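Local coordinates for protein aeromonas extracellular serine protease (Aeromonas sobria, PDB 3WQB) that acts as a calcium-binding secreted serine protease that cuts preferentially after two basic residues, one of them lysine, and is a probable virulence factor, at residues 254-259 / 360-365. The protein carries 1 engineered substitution. Numbering follows the deposited sequence.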
ATOM      1  N   TRP A 254       1.120  10.368  -2.981  1.00  9.29           N
ATOM      2  CA  TRP A 254       0.929   9.967  -4.384  1.00  9.78           C
ATOM      3  C   TRP A 254       0.294   8.587  -4.477  1.00  9.05           C
ATOM      4  O   TRP A 254      -0.483   8.327  -5.402  1.00  9.64           O
ATOM      5  CB  TRP A 254       2.249  10.029  -5.164  1.00  9.95           C
ATOM      6  CG  TRP A 254       2.970  11.304  -4.855  1.00  9.90           C
ATOM      7  CD1 TRP A 254       4.144  11.434  -4.176  1.00 10.27           C
ATOM      8  CD2 TRP A 254       2.500  12.641  -5.111  1.00 10.73           C
ATOM      9  NE1 TRP A 254       4.463  12.771  -4.032  1.00 11.06           N
ATOM     10  CE2 TRP A 254       3.465  13.530  -4.587  1.00 11.26           C
ATOM     11  CE3 TRP A 254       1.365  13.172  -5.753  1.00 11.02           C
ATOM     12  CZ2 TRP A 254       3.327  14.927  -4.677  1.00 11.95           C
ATOM     13  CZ3 TRP A 254       1.240  14.565  -5.857  1.00 11.59           C
ATOM     14  CH2 TRP A 254       2.210  15.416  -5.315  1.00 12.15           C
ATOM     15  N   ASN A 255       0.576   7.714  -3.505  1.00  8.96           N
ATOM     16  CA  ASN A 255      -0.088   6.424  -3.433  1.00  8.89           C
ATOM     17  C   ASN A 255      -1.493   6.565  -2.886  1.00  8.82           C
ATOM     18  O   ASN A 255      -1.685   7.147  -1.807  1.00 10.69           O
ATOM     19  CB  ASN A 255       0.694   5.487  -2.520  1.00  8.71           C
ATOM     20  CG  ASN A 255       1.864   4.851  -3.206  1.00  8.77           C
ATOM     21  OD1 ASN A 255       1.801   4.561  -4.399  1.00 10.45           O
ATOM     22  ND2 ASN A 255       2.945   4.606  -2.457  1.00  9.95           N
ATOM     23  N   LEU A 256      -2.463   6.038  -3.635  1.00  9.04           N
ATOM     24  CA  LEU A 256      -3.815   5.855  -3.135  1.00  8.94           C
ATOM     25  C   LEU A 256      -3.830   4.481  -2.463  1.00  8.66           C
ATOM     26  O   LEU A 256      -3.784   3.451  -3.147  1.00  8.97           O
ATOM     27  CB  LEU A 256      -4.817   5.916  -4.297  1.00  9.21           C
ATOM     28  CG  LEU A 256      -6.309   6.051  -3.959  1.00  9.54           C
ATOM     29  CD1 LEU A 256      -7.116   6.397  -5.197  1.00 10.94           C
ATOM     30  CD2 LEU A 256      -6.839   4.769  -3.326  1.00 10.10           C
ATOM     31  N   VAL A 257      -3.872   4.476  -1.135  1.00  8.04           N
ATOM     32  CA  VAL A 257      -3.726   3.240  -0.358  1.00  8.58           C
ATOM     33  C   VAL A 257      -5.093   2.620  -0.076  1.00  8.77           C
ATOM     34  O   VAL A 257      -6.020   3.316   0.345  1.00  8.90           O
ATOM     35  CB  VAL A 257      -2.934   3.478   0.942  1.00  8.22           C
ATOM     36  CG1 VAL A 257      -2.693   2.167   1.662  1.00  9.23           C
ATOM     37  CG2 VAL A 257      -1.586   4.137   0.650  1.00  9.45           C
ATOM     38  N   VAL A 258      -5.221   1.312  -0.329  1.00  8.74           N
ATOM     39  CA  VAL A 258      -6.522   0.644  -0.217  1.00  9.34           C
ATOM     40  C   VAL A 258      -6.527  -0.536   0.729  1.00  8.96           C
ATOM     41  O   VAL A 258      -5.584  -1.331   0.758  1.00  9.22           O
ATOM     42  CB  VAL A 258      -7.089   0.212  -1.595  1.00  9.92           C
ATOM     43  CG1 VAL A 258      -7.252   1.409  -2.501  1.00 11.56           C
ATOM     44  CG2 VAL A 258      -6.215  -0.827  -2.255  1.00 10.93           C
ATOM     45  N   SER A 259      -7.606  -0.633   1.492  1.00  8.92           N
ATOM     46  CA  SER A 259      -7.871  -1.811   2.307  1.00  8.99           C
ATOM     47  C   SER A 259      -8.805  -2.778   1.566  1.00  8.57           C
ATOM     48  O   SER A 259      -9.438  -2.417   0.570  1.00  9.50           O
ATOM     49  CB  SER A 259      -8.488  -1.393   3.631  1.00  9.46           C
ATOM     50  OG  SER A 259      -9.747  -0.769   3.438  1.00 10.27           O
ATOM     51  N   ASP A 360      -9.009  15.031  -9.048  1.00 10.98           N
ATOM     52  CA  ASP A 360     -10.442  15.057  -9.335  1.00 11.24           C
ATOM     53  C   ASP A 360     -11.061  13.678  -9.160  1.00 11.13           C
ATOM     54  O   ASP A 360     -12.138  13.551  -8.579  1.00 11.20           O
ATOM     55  CB  ASP A 360     -10.714  15.550 -10.763  1.00 11.40           C
ATOM     56  CG  ASP A 360     -10.460  17.021 -10.932  1.00 14.27           C
ATOM     57  OD1 ASP A 360     -10.865  17.799 -10.053  1.00 15.87           O
ATOM     58  OD2 ASP A 360      -9.878  17.380 -11.977  1.00 18.86           O
ATOM     59  N   LEU A 361     -10.384  12.654  -9.681  1.00 10.73           N
ATOM     60  CA  LEU A 361     -10.895  11.292  -9.580  1.00 11.05           C
ATOM     61  C   LEU A 361     -10.937  10.804  -8.132  1.00 10.98           C
ATOM     62  O   LEU A 361     -11.900  10.154  -7.717  1.00 11.59           O
ATOM     63  CB  LEU A 361     -10.079  10.356 -10.470  1.00 11.76           C
ATOM     64  CG  LEU A 361     -10.119  10.740 -11.951  1.00 13.54           C
ATOM     65  CD1 LEU A 361      -8.958  10.097 -12.681  1.00 16.60           C
ATOM     66  CD2 LEU A 361     -11.438  10.384 -12.589  1.00 18.40           C
ATOM     67  N   ARG A 362      -9.900  11.139  -7.364  1.00 10.81           N
ATOM     68  CA  ARG A 362      -9.909  10.867  -5.925  1.00 11.37           C
ATOM     69  C   ARG A 362     -11.097  11.525  -5.226  1.00 11.33           C
ATOM     70  O   ARG A 362     -11.741  10.899  -4.374  1.00 12.42           O
ATOM     71  CB  ARG A 362      -8.624  11.345  -5.262  1.00 11.33           C
ATOM     72  CG  ARG A 362      -7.407  10.495  -5.529  1.00 11.93           C
ATOM     73  CD  ARG A 362      -6.335  10.869  -4.529  1.00 12.69           C
ATOM     74  NE  ARG A 362      -5.124  10.097  -4.760  1.00 11.99           N
ATOM     75  CZ  ARG A 362      -3.996  10.221  -4.067  1.00 11.48           C
ATOM     76  NH1 ARG A 362      -3.902  11.094  -3.064  1.00 13.23           N
ATOM     77  NH2 ARG A 362      -2.952   9.472  -4.395  1.00 11.53           N
ATOM     78  N   ASP A 363     -11.374  12.781  -5.581  1.00 11.21           N
ATOM     79  CA  ASP A 363     -12.480  13.521  -4.986  1.00 10.97           C
ATOM     80  C   ASP A 363     -13.807  12.819  -5.272  1.00 11.35           C
ATOM     81  O   ASP A 363     -14.648  12.654  -4.384  1.00 11.90           O
ATOM     82  CB  ASP A 363     -12.508  14.950  -5.536  1.00 11.44           C
ATOM     83  CG  ASP A 363     -13.507  15.835  -4.819  1.00 12.98           C
ATOM     84  OD1 ASP A 363     -13.317  16.096  -3.608  1.00 13.93           O
ATOM     85  OD2 ASP A 363     -14.473  16.280  -5.475  1.00 15.32           O
ATOM     86  N   LEU A 364     -13.975  12.386  -6.517  1.00 10.75           N
ATOM     87  CA  LEU A 364     -15.202  11.714  -6.926  1.00 11.22           C
ATOM     88  C   LEU A 364     -15.362  10.356  -6.249  1.00 11.17           C
ATOM     89  O   LEU A 364     -16.448  10.035  -5.794  1.00 11.37           O
ATOM     90  CB  LEU A 364     -15.245  11.573  -8.449  1.00 11.70           C
ATOM     91  CG  LEU A 364     -15.422  12.921  -9.145  1.00 13.17           C
ATOM     92  CD1 LEU A 364     -14.969  12.846 -10.583  1.00 15.08           C
ATOM     93  CD2 LEU A 364     -16.862  13.387  -9.051  1.00 13.86           C
ATOM     94  N   LEU A 365     -14.289   9.569  -6.194  1.00 11.06           N
ATOM     95  CA  LEU A 365     -14.317   8.289  -5.496  1.00 11.40           C
ATOM     96  C   LEU A 365     -14.621   8.451  -4.012  1.00 11.53           C
ATOM     97  O   LEU A 365     -15.413   7.692  -3.445  1.00 11.71           O
ATOM     98  CB  LEU A 365     -12.992   7.551  -5.705  1.00 11.09           C
ATOM     99  CG  LEU A 365     -12.805   6.936  -7.096  1.00 11.70           C
ATOM    100  CD1 LEU A 365     -11.345   6.623  -7.372  1.00 12.35           C
ATOM    101  CD2 LEU A 365     -13.671   5.695  -7.265  1.00 12.78           C
TER
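R362 reaches from helix 358-368 to the backbone of W254 and L256, and illustrates how a long side chain can span the gap between a helix and a strand. The CA atoms of L256 and R362 are 8.4 Å apart, and the arginine covers that gap by running extended from CG to NE (chi2 -165°, chi3 -179°).

Packing is tightest at the guanidinium. R362 NH2 lies 2.9 Å from W254 O, which sits at the edge of the group and near its plane. The angle is nevertheless too poor for a hydrogen bond, and NH2 donates instead to the carbonyl oxygen of the neighbouring F253. The chain leading into the strand thus offers this buried cation two successive carbonyls, only one of them accepting a hydrogen bond. L256 N is placed obliquely to the guanidinium, 3.6 Å from R362 NH2.

The aliphatic side of the contact is looser. L256 and R362 run antiparallel alongside one another, with L256 CD1 4.1 Å from R362 CG. The CB of L256 points to the helix, and CG anti to the backbone N (chi1 -167°) brings CD1 alongside the arginine. L365 comes no nearer than 4.8 Å, between its CD1 and L256 CD1. This side is nonetheless buried, for F278 of the neighbouring strand 277-282 touches both L256 and R362. W254 and N255 turn away from helix 358-368 and meet helix 191-205.

Strand 255-261 lies between strands 211-215 and 277-282, and the contact joins helix 358-368 to this strand of the central parallel sheet, an α/β layer packing found in the subtilisin-like fold.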